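Local coordinates for protein CCMAN5 (Cellulosimicrobium cellulans, PDB 2XSG) that probably hydrolyses alpha-mannosidic linkages, as a bacterial family 92 glycoside hydrolase whose use opens a route to mannose-6-phosphate on yeast-made human lysosomal enzymes, at residues A352-F357 against T403-R408; N66-G71 against F319-N324. All blocks are in the same frame, centred on the assembly; numbering follows the deposited sequence.

Interactions 1 and 2, their centres 11 Å apart, lie near the centre of the molecule and share no segment, though Lys359 neighbours both, pairing with Asp356 and bonding Met321 O. Interaction 1 stays within the catalytic domain, joining the start of helix 353-366 to the loop before helix 409-418; although largely buried, it reaches a bound buffer molecule and works through charge and stacking. Interaction 2, wholly buried, brings a loop of the N-terminal domain against 319-324 of the catalytic domain and relies on methionine and leucine methyls with one weak N-H to sulfur bond. The two meet where Val404 CG2 packs 4.0 Å from Leu67 CD1, and Gly71 N bonds the same molecule.

Interaction 1: residues A352-F357 against T403-R408; sequences ATWDDF and TVRWER. With B3P (2-[3-(2-hydroxy-1,1-dihydroxymethyl-ethylamino)-propylamino]-2-hydroxymethyl-propane-1,3-diol), chain D.
Ala352 and Arg405 form a single backbone bridge at the N-cap of helix 353-366, and just beyond it Thr353 N donates to Arg405 O at 3.0 Å, from above the carbonyl plane. The guanidinium of Arg405 lies flat on the indole of Trp354, planes 6° apart, with CZ 3.8 Å from the centroid of the five-membered ring in a cation-pi stack. The ring is brought there with CG anti to the backbone N (chi1 -169°), while a bend at chi3 turns the arginine alongside it. Glu407 fixes the rotation of the guanidinium side-on: NE reaches OE1 at 2.8 Å and NH2 reaches OE2 at 3.0 Å. The remaining nitrogen, NH1, bonds O3 of B3P, a buffer molecule probably from the crystallisation liquor, at 2.9 Å, and the same hydroxyl donates to Asp355 OD1 at 2.7 Å. With an alanine in place of Arg405, Glu407 would probably be left without its charge partner and one face of the Trp354 indole would lose its cation. Farther along, Arg408 CG packs against Phe357 CD2, and a water joins Arg408 NH1 to Trp354 O; Gln460 accepts from both Trp354 NE1 and Arg408 NH1. The loop leading into helix 409-418 thus meets the N-terminus of helix 353-366, with the nearest Asp355 side-chain atom about 4 Å from the bound calcium ion, consistent with a pocket in the (alpha/alpha)6-barrel catalytic domain of family 92.

Interaction 2: residues N66-G71 against F319-N324; sequences NLDGVG and FAMPMN
Apolar contact between Leu67 and two methionines carries much of this meeting. The CD2 methyl of Leu67 lies 3.5 Å from Met323 CE and 3.9 Å from Met321 CE, and these three methyls do the touching; the leucine crosses each methionine at about a right angle. Met321 owes the position of its methyl to a bend at the last torsion (chi3 66°), which folds CE back toward the leucine after an extended run to the sulfur. Met323 CE also comes within 3.4 Å of the carbonyl oxygen Asn66 O. Ser350 also touches Leu67 and both methionines, and Phe195 of strand 185-195 packs on Leu67. The contact spans the two-domain architecture of family 92, a beta-rich N-terminal domain set against a helical catalytic domain, with 247 residues between the segments. Polar contact is sparser. Asp68 N makes a weak hydrogen bond to Met321 SD at 3.4 Å, with an N-H...S angle of 156°, giving the buried amide a soft acceptor. Within the loop, Leu67 N donates to Asn66 OD1 at 2.9 Å, in the carbonyl plane. The carboxylate of Asp68 packs against the methyl of Ala320, OD1 standing 3.8 Å from CB, and OD1 is salt-bridged to NZ of Lys38, a residue of the N-terminal domain.

Interaction 1: residues A352-F357 against T403-R408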
ATOM      1  N   ALA A 352       4.684  -5.718  -1.595  1.00  3.97           N
ATOM      2  CA  ALA A 352       3.555  -6.280  -2.331  1.00  3.39           C
ATOM      3  C   ALA A 352       3.694  -5.739  -3.747  1.00  3.86           C
ATOM      4  O   ALA A 352       2.762  -5.167  -4.312  1.00  3.74           O
ATOM      5  CB  ALA A 352       2.242  -5.847  -1.726  1.00  3.71           C
ATOM      6  N   THR A 353       4.878  -5.930  -4.309  1.00  3.58           N
ATOM      7  CA  THR A 353       5.297  -5.174  -5.470  1.00  3.82           C
ATOM      8  C   THR A 353       4.551  -5.504  -6.775  1.00  3.68           C
ATOM      9  O   THR A 353       4.478  -4.656  -7.665  1.00  3.89           O
ATOM     10  CB  THR A 353       6.832  -5.240  -5.575  1.00  4.28           C
ATOM     11  OG1 THR A 353       7.364  -4.939  -4.276  1.00  5.44           O
ATOM     12  CG2 THR A 353       7.379  -4.231  -6.598  1.00  2.44           C
ATOM     13  N   TRP A 354       3.976  -6.703  -6.874  1.00  3.55           N
ATOM     14  CA  TRP A 354       3.097  -7.066  -8.006  1.00  4.26           C
ATOM     15  C   TRP A 354       1.918  -6.079  -8.121  1.00  4.39           C
ATOM     16  O   TRP A 354       1.552  -5.665  -9.224  1.00  3.46           O
ATOM     17  CB  TRP A 354       2.569  -8.490  -7.821  1.00  4.59           C
ATOM     18  CG  TRP A 354       1.865  -9.110  -9.004  1.00  7.00           C
ATOM     19  CD1 TRP A 354       2.440  -9.866  -9.994  1.00  8.38           C
ATOM     20  CD2 TRP A 354       0.459  -9.075  -9.294  1.00  9.98           C
ATOM     21  NE1 TRP A 354       1.479 -10.277 -10.895  1.00 11.93           N
ATOM     22  CE2 TRP A 354       0.256  -9.822 -10.481  1.00 11.65           C
ATOM     23  CE3 TRP A 354      -0.649  -8.487  -8.671  1.00 12.81           C
ATOM     24  CZ2 TRP A 354      -1.012  -9.984 -11.066  1.00 14.40           C
ATOM     25  CZ3 TRP A 354      -1.914  -8.645  -9.252  1.00 13.24           C
ATOM     26  CH2 TRP A 354      -2.081  -9.388 -10.441  1.00 15.08           C
ATOM     27  N   ASP A 355       1.360  -5.690  -6.970  1.00  4.30           N
ATOM     28  CA  ASP A 355       0.275  -4.700  -6.918  1.00  4.99           C
ATOM     29  C   ASP A 355       0.751  -3.263  -6.908  1.00  5.09           C
ATOM     30  O   ASP A 355       0.111  -2.392  -7.497  1.00  5.66           O
ATOM     31  CB  ASP A 355      -0.612  -4.881  -5.661  1.00  4.84           C
ATOM     32  CG  ASP A 355      -1.114  -6.285  -5.491  1.00  4.74           C
ATOM     33  OD1 ASP A 355      -0.758  -6.941  -4.479  1.00  4.51           O
ATOM     34  OD2 ASP A 355      -1.879  -6.731  -6.359  1.00  7.20           O
ATOM     35  N   ASP A 356       1.847  -2.992  -6.211  1.00  5.29           N
ATOM     36  CA  ASP A 356       2.117  -1.606  -5.836  1.00  5.97           C
ATOM     37  C   ASP A 356       3.240  -0.871  -6.550  1.00  5.46           C
ATOM     38  O   ASP A 356       3.550   0.262  -6.177  1.00  5.82           O
ATOM     39  CB  ASP A 356       2.292  -1.484  -4.311  1.00  6.01           C
ATOM     40  CG  ASP A 356       3.657  -1.916  -3.833  1.00  8.59           C
ATOM     41  OD1 ASP A 356       4.524  -2.275  -4.674  1.00 10.13           O
ATOM     42  OD2 ASP A 356       3.858  -1.908  -2.593  1.00  9.98           O
ATOM     43  N   PHE A 357       3.847  -1.503  -7.549  1.00  5.07           N
ATOM     44  CA  PHE A 357       5.107  -0.999  -8.107  1.00  5.02           C
ATOM     45  C   PHE A 357       5.087   0.469  -8.550  1.00  4.46           C
ATOM     46  O   PHE A 357       6.083   1.166  -8.391  1.00  3.77           O
ATOM     47  CB  PHE A 357       5.685  -1.933  -9.206  1.00  5.39           C
ATOM     48  CG  PHE A 357       4.906  -1.948 -10.512  1.00  5.95           C
ATOM     49  CD1 PHE A 357       5.313  -1.146 -11.598  1.00  7.59           C
ATOM     50  CD2 PHE A 357       3.824  -2.796 -10.684  1.00  4.63           C
ATOM     51  CE1 PHE A 357       4.621  -1.171 -12.821  1.00  6.98           C
ATOM     52  CE2 PHE A 357       3.110  -2.829 -11.907  1.00  6.45           C
ATOM     53  CZ  PHE A 357       3.509  -2.013 -12.973  1.00  6.79           C
ATOM     54  N   THR A 403       4.894  -9.712   5.190  1.00  3.00           N
ATOM     55  CA  THR A 403       5.197  -9.296   3.824  1.00  2.63           C
ATOM     56  C   THR A 403       4.311 -10.051   2.833  1.00  2.70           C
ATOM     57  O   THR A 403       3.564 -10.961   3.217  1.00  2.73           O
ATOM     58  CB  THR A 403       6.695  -9.481   3.529  1.00  2.74           C
ATOM     59  OG1 THR A 403       7.067  -8.752   2.349  1.00  2.00           O
ATOM     60  CG2 THR A 403       7.057 -10.981   3.387  1.00  3.53           C
ATOM     61  N   VAL A 404       4.356  -9.662   1.565  1.00  2.53           N
ATOM     62  CA  VAL A 404       3.409 -10.230   0.602  1.00  2.59           C
ATOM     63  C   VAL A 404       4.113 -10.900  -0.576  1.00  2.46           C
ATOM     64  O   VAL A 404       4.166 -12.110  -0.637  1.00  2.47           O
ATOM     65  CB  VAL A 404       2.399  -9.189   0.100  1.00  2.82           C
ATOM     66  CG1 VAL A 404       1.290  -9.859  -0.729  1.00  2.76           C
ATOM     67  CG2 VAL A 404       1.803  -8.407   1.280  1.00  2.67           C
ATOM     68  N   ARG A 405       4.636 -10.103  -1.506  1.00  2.45           N
ATOM     69  CA  ARG A 405       5.105 -10.625  -2.800  1.00  2.87           C
ATOM     70  C   ARG A 405       6.059  -9.617  -3.462  1.00  2.93           C
ATOM     71  O   ARG A 405       6.064  -8.435  -3.098  1.00  2.80           O
ATOM     72  CB  ARG A 405       3.920 -10.977  -3.718  1.00  2.48           C
ATOM     73  CG  ARG A 405       3.054  -9.783  -4.138  1.00  3.18           C
ATOM     74  CD  ARG A 405       1.784 -10.203  -4.872  1.00  3.29           C
ATOM     75  NE  ARG A 405       2.004 -11.112  -5.991  1.00  2.00           N
ATOM     76  CZ  ARG A 405       1.042 -11.628  -6.751  1.00  2.00           C
ATOM     77  NH1 ARG A 405      -0.215 -11.296  -6.549  1.00  2.22           N
ATOM     78  NH2 ARG A 405       1.350 -12.446  -7.747  1.00  2.00           N
ATOM     79  N   TRP A 406       6.868 -10.081  -4.415  1.00  3.22           N
ATOM     80  CA  TRP A 406       8.044  -9.315  -4.841  1.00  3.31           C
ATOM     81  C   TRP A 406       8.169  -9.100  -6.340  1.00  3.53           C
ATOM     82  O   TRP A 406       9.127  -8.488  -6.791  1.00  4.03           O
ATOM     83  CB  TRP A 406       9.324  -9.971  -4.298  1.00  3.91           C
ATOM     84  CG  TRP A 406       9.282 -10.221  -2.805  1.00  3.67           C
ATOM     85  CD1 TRP A 406       9.634  -9.341  -1.811  1.00  3.53           C
ATOM     86  CD2 TRP A 406       8.834 -11.412  -2.149  1.00  2.77           C
ATOM     87  NE1 TRP A 406       9.442  -9.921  -0.571  1.00  2.95           N
ATOM     88  CE2 TRP A 406       8.954 -11.190  -0.750  1.00  3.93           C
ATOM     89  CE3 TRP A 406       8.342 -12.650  -2.604  1.00  3.12           C
ATOM     90  CZ2 TRP A 406       8.597 -12.158   0.194  1.00  3.69           C
ATOM     91  CZ3 TRP A 406       7.990 -13.617  -1.663  1.00  2.63           C
ATOM     92  CH2 TRP A 406       8.110 -13.358  -0.282  1.00  4.40           C
ATOM     93  N   GLU A 407       7.205  -9.579  -7.117  1.00  4.11           N
ATOM     94  CA  GLU A 407       7.246  -9.379  -8.569  1.00  4.40           C
ATOM     95  C   GLU A 407       7.306  -7.897  -8.905  1.00  4.27           C
ATOM     96  O   GLU A 407       6.737  -7.085  -8.186  1.00  3.94           O
ATOM     97  CB  GLU A 407       6.027 -10.003  -9.266  1.00  4.65           C
ATOM     98  CG  GLU A 407       5.848 -11.502  -9.067  1.00  5.41           C
ATOM     99  CD  GLU A 407       4.845 -11.845  -7.971  1.00  5.62           C
ATOM    100  OE1 GLU A 407       4.624 -11.027  -7.052  1.00  4.32           O
ATOM    101  OE2 GLU A 407       4.281 -12.951  -8.034  1.00  7.73           O
ATOM    102  N   ARG A 408       7.968  -7.561 -10.017  1.00  3.80           N
ATOM    103  CA  ARG A 408       8.129  -6.179 -10.502  1.00  3.53           C
ATOM    104  C   ARG A 408       9.214  -5.409  -9.752  1.00  3.59           C
ATOM    105  O   ARG A 408       9.447  -4.235 -10.058  1.00  3.31           O
ATOM    106  CB  ARG A 408       6.818  -5.360 -10.496  1.00  3.55           C
ATOM    107  CG  ARG A 408       5.583  -5.987 -11.171  1.00  5.66           C
ATOM    108  CD  ARG A 408       5.748  -6.268 -12.663  1.00  5.80           C
ATOM    109  NE  ARG A 408       6.251  -7.623 -12.911  1.00  9.27           N
ATOM    110  CZ  ARG A 408       5.512  -8.731 -12.934  1.00 10.33           C
ATOM    111  NH1 ARG A 408       4.202  -8.679 -12.713  1.00 11.00           N
ATOM    112  NH2 ARG A 408       6.090  -9.910 -13.161  1.00 10.00           N
TER
HETATM  113  C1  B3P D1773      -4.400 -13.121  -4.453  1.00 13.88           C
HETATM  114  C2  B3P D1773      -3.406 -11.963  -4.539  1.00 11.19           C
HETATM  115  C3  B3P D1773      -5.553 -13.013  -5.444  1.00 15.65           C
HETATM  116  N2  B3P D1773      -3.733 -10.783  -3.722  1.00  5.77           N
HETATM  117  C8  B3P D1773      -2.830 -10.243  -2.722  1.00  5.57           C
HETATM  118  C9  B3P D1773      -3.317  -8.842  -2.326  1.00  5.23           C
HETATM  119  C10 B3P D1773      -2.835 -11.152  -1.497  1.00  4.49           C
HETATM  120  C11 B3P D1773      -1.404 -10.181  -3.275  1.00  4.98           C
HETATM  121  O1  B3P D1773      -2.794  -8.446  -1.039  1.00  5.51           O
HETATM  122  O2  B3P D1773      -4.178 -11.252  -1.028  1.00  3.64           O
HETATM  123  O3  B3P D1773      -1.382  -9.556  -4.563  1.00  6.54           O
HETATM  124  O   HOH W   1       2.039  -6.792 -11.921  1.00 17.44           O

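Interaction 2: residues N66-G71 against F319-N324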
ATOM      1  N   ASN A  66       0.510  -5.436  11.459  1.00  2.45           N
ATOM      2  CA  ASN A  66      -0.486  -5.401  10.410  1.00  2.86           C
ATOM      3  C   ASN A  66       0.081  -5.088   9.033  1.00  3.05           C
ATOM      4  O   ASN A  66       1.278  -4.795   8.896  1.00  2.77           O
ATOM      5  CB  ASN A  66      -1.568  -4.381  10.772  1.00  2.85           C
ATOM      6  CG  ASN A  66      -2.956  -4.952  10.623  1.00  2.31           C
ATOM      7  OD1 ASN A  66      -3.286  -5.545   9.587  1.00  2.00           O
ATOM      8  ND2 ASN A  66      -3.780  -4.791  11.662  1.00  2.00           N
ATOM      9  N   LEU A  67      -0.806  -5.157   8.038  1.00  3.19           N
ATOM     10  CA  LEU A  67      -0.507  -4.809   6.655  1.00  3.42           C
ATOM     11  C   LEU A  67      -1.653  -3.967   6.118  1.00  3.40           C
ATOM     12  O   LEU A  67      -2.822  -4.313   6.296  1.00  4.34           O
ATOM     13  CB  LEU A  67      -0.385  -6.072   5.795  1.00  2.94           C
ATOM     14  CG  LEU A  67       0.769  -7.026   6.077  1.00  3.22           C
ATOM     15  CD1 LEU A  67       0.700  -8.233   5.142  1.00  2.82           C
ATOM     16  CD2 LEU A  67       2.108  -6.302   5.955  1.00  3.25           C
ATOM     17  N   ASP A  68      -1.328  -2.887   5.423  1.00  2.94           N
ATOM     18  CA  ASP A  68      -2.374  -1.970   4.967  1.00  2.88           C
ATOM     19  C   ASP A  68      -2.934  -2.368   3.625  1.00  2.92           C
ATOM     20  O   ASP A  68      -2.187  -2.554   2.665  1.00  2.94           O
ATOM     21  CB  ASP A  68      -1.851  -0.542   4.894  1.00  2.03           C
ATOM     22  CG  ASP A  68      -1.214  -0.105   6.181  1.00  2.86           C
ATOM     23  OD1 ASP A  68      -0.121  -0.629   6.476  1.00  5.76           O
ATOM     24  OD2 ASP A  68      -1.789   0.753   6.896  1.00  2.15           O
ATOM     25  N   GLY A  69      -4.252  -2.519   3.578  1.00  3.13           N
ATOM     26  CA  GLY A  69      -4.976  -2.678   2.328  1.00  3.16           C
ATOM     27  C   GLY A  69      -4.741  -3.948   1.547  1.00  3.37           C
ATOM     28  O   GLY A  69      -4.970  -3.975   0.340  1.00  3.76           O
ATOM     29  N   VAL A  70      -4.306  -5.013   2.212  1.00  2.82           N
ATOM     30  CA  VAL A  70      -4.026  -6.271   1.509  1.00  2.95           C
ATOM     31  C   VAL A  70      -5.275  -7.161   1.445  1.00  3.15           C
ATOM     32  O   VAL A  70      -6.262  -6.891   2.137  1.00  3.06           O
ATOM     33  CB  VAL A  70      -2.821  -7.016   2.104  1.00  2.55           C
ATOM     34  CG1 VAL A  70      -1.577  -6.132   2.022  1.00  2.08           C
ATOM     35  CG2 VAL A  70      -3.090  -7.434   3.535  1.00  2.01           C
ATOM     36  N   GLY A  71      -5.223  -8.204   0.615  1.00  3.52           N
ATOM     37  CA  GLY A  71      -6.373  -9.095   0.392  1.00  4.24           C
ATOM     38  C   GLY A  71      -6.322 -10.328   1.289  1.00  4.86           C
ATOM     39  O   GLY A  71      -5.765 -10.264   2.393  1.00  4.83           O
ATOM     40  N   PHE A 319       2.435   6.884   3.261  1.00  6.56           N
ATOM     41  CA  PHE A 319       3.578   6.641   4.149  1.00  7.83           C
ATOM     42  C   PHE A 319       3.291   5.512   5.168  1.00  7.71           C
ATOM     43  O   PHE A 319       3.302   5.744   6.377  1.00  8.19           O
ATOM     44  CB  PHE A 319       3.971   7.949   4.883  1.00  8.08           C
ATOM     45  CG  PHE A 319       4.592   8.995   3.982  1.00  9.28           C
ATOM     46  CD1 PHE A 319       5.979   9.094   3.859  1.00 13.60           C
ATOM     47  CD2 PHE A 319       3.799   9.880   3.267  1.00 11.49           C
ATOM     48  CE1 PHE A 319       6.574  10.070   3.022  1.00 14.45           C
ATOM     49  CE2 PHE A 319       4.366  10.854   2.420  1.00 11.99           C
ATOM     50  CZ  PHE A 319       5.749  10.951   2.298  1.00 15.26           C
ATOM     51  N   ALA A 320       3.019   4.309   4.669  1.00  7.60           N
ATOM     52  CA  ALA A 320       2.790   3.137   5.523  1.00  7.53           C
ATOM     53  C   ALA A 320       3.732   1.975   5.197  1.00  7.57           C
ATOM     54  O   ALA A 320       4.360   1.423   6.095  1.00  8.21           O
ATOM     55  CB  ALA A 320       1.365   2.680   5.427  1.00  7.34           C
ATOM     56  N   MET A 321       3.805   1.579   3.926  1.00  6.80           N
ATOM     57  CA  MET A 321       4.577   0.398   3.534  1.00  6.18           C
ATOM     58  C   MET A 321       5.487   0.739   2.356  1.00  5.64           C
ATOM     59  O   MET A 321       5.099   1.549   1.525  1.00  6.29           O
ATOM     60  CB  MET A 321       3.645  -0.755   3.144  1.00  5.88           C
ATOM     61  CG  MET A 321       2.938  -1.448   4.325  1.00  6.65           C
ATOM     62  SD  MET A 321       1.601  -2.569   3.810  1.00  5.72           S
ATOM     63  CE  MET A 321       2.467  -3.860   2.919  1.00  6.53           C
ATOM     64  N   PRO A 322       6.696   0.134   2.288  1.00  5.18           N
ATOM     65  CA  PRO A 322       7.272  -0.792   3.270  1.00  5.02           C
ATOM     66  C   PRO A 322       7.532  -0.146   4.638  1.00  5.04           C
ATOM     67  O   PRO A 322       7.701   1.077   4.730  1.00  4.81           O
ATOM     68  CB  PRO A 322       8.584  -1.249   2.605  1.00  5.19           C
ATOM     69  CG  PRO A 322       8.941  -0.123   1.672  1.00  5.34           C
ATOM     70  CD  PRO A 322       7.610   0.352   1.151  1.00  5.21           C
ATOM     71  N   MET A 323       7.548  -0.971   5.687  1.00  4.41           N
ATOM     72  CA  MET A 323       7.678  -0.484   7.058  1.00  4.44           C
ATOM     73  C   MET A 323       9.136  -0.421   7.455  1.00  4.00           C
ATOM     74  O   MET A 323       9.956  -1.189   6.948  1.00  3.52           O
ATOM     75  CB  MET A 323       6.981  -1.411   8.060  1.00  4.39           C
ATOM     76  CG  MET A 323       5.631  -1.953   7.666  1.00  6.33           C
ATOM     77  SD  MET A 323       5.221  -3.252   8.864  1.00  9.93           S
ATOM     78  CE  MET A 323       4.498  -4.440   7.762  1.00 10.95           C
ATOM     79  N   ASN A 324       9.449   0.486   8.374  1.00  3.33           N
ATOM     80  CA  ASN A 324      10.784   0.546   8.972  1.00  3.49           C
ATOM     81  C   ASN A 324      11.047  -0.800   9.658  1.00  3.05           C
ATOM     82  O   ASN A 324      10.375  -1.147  10.635  1.00  4.44           O
ATOM     83  CB  ASN A 324      10.857   1.725   9.957  1.00  2.05           C
ATOM     84  CG  ASN A 324      12.264   2.000  10.480  1.00  3.01           C
ATOM     85  OD1 ASN A 324      13.101   1.093  10.618  1.00  2.48           O
ATOM     86  ND2 ASN A 324      12.515   3.263  10.825  1.00  2.14           N
TER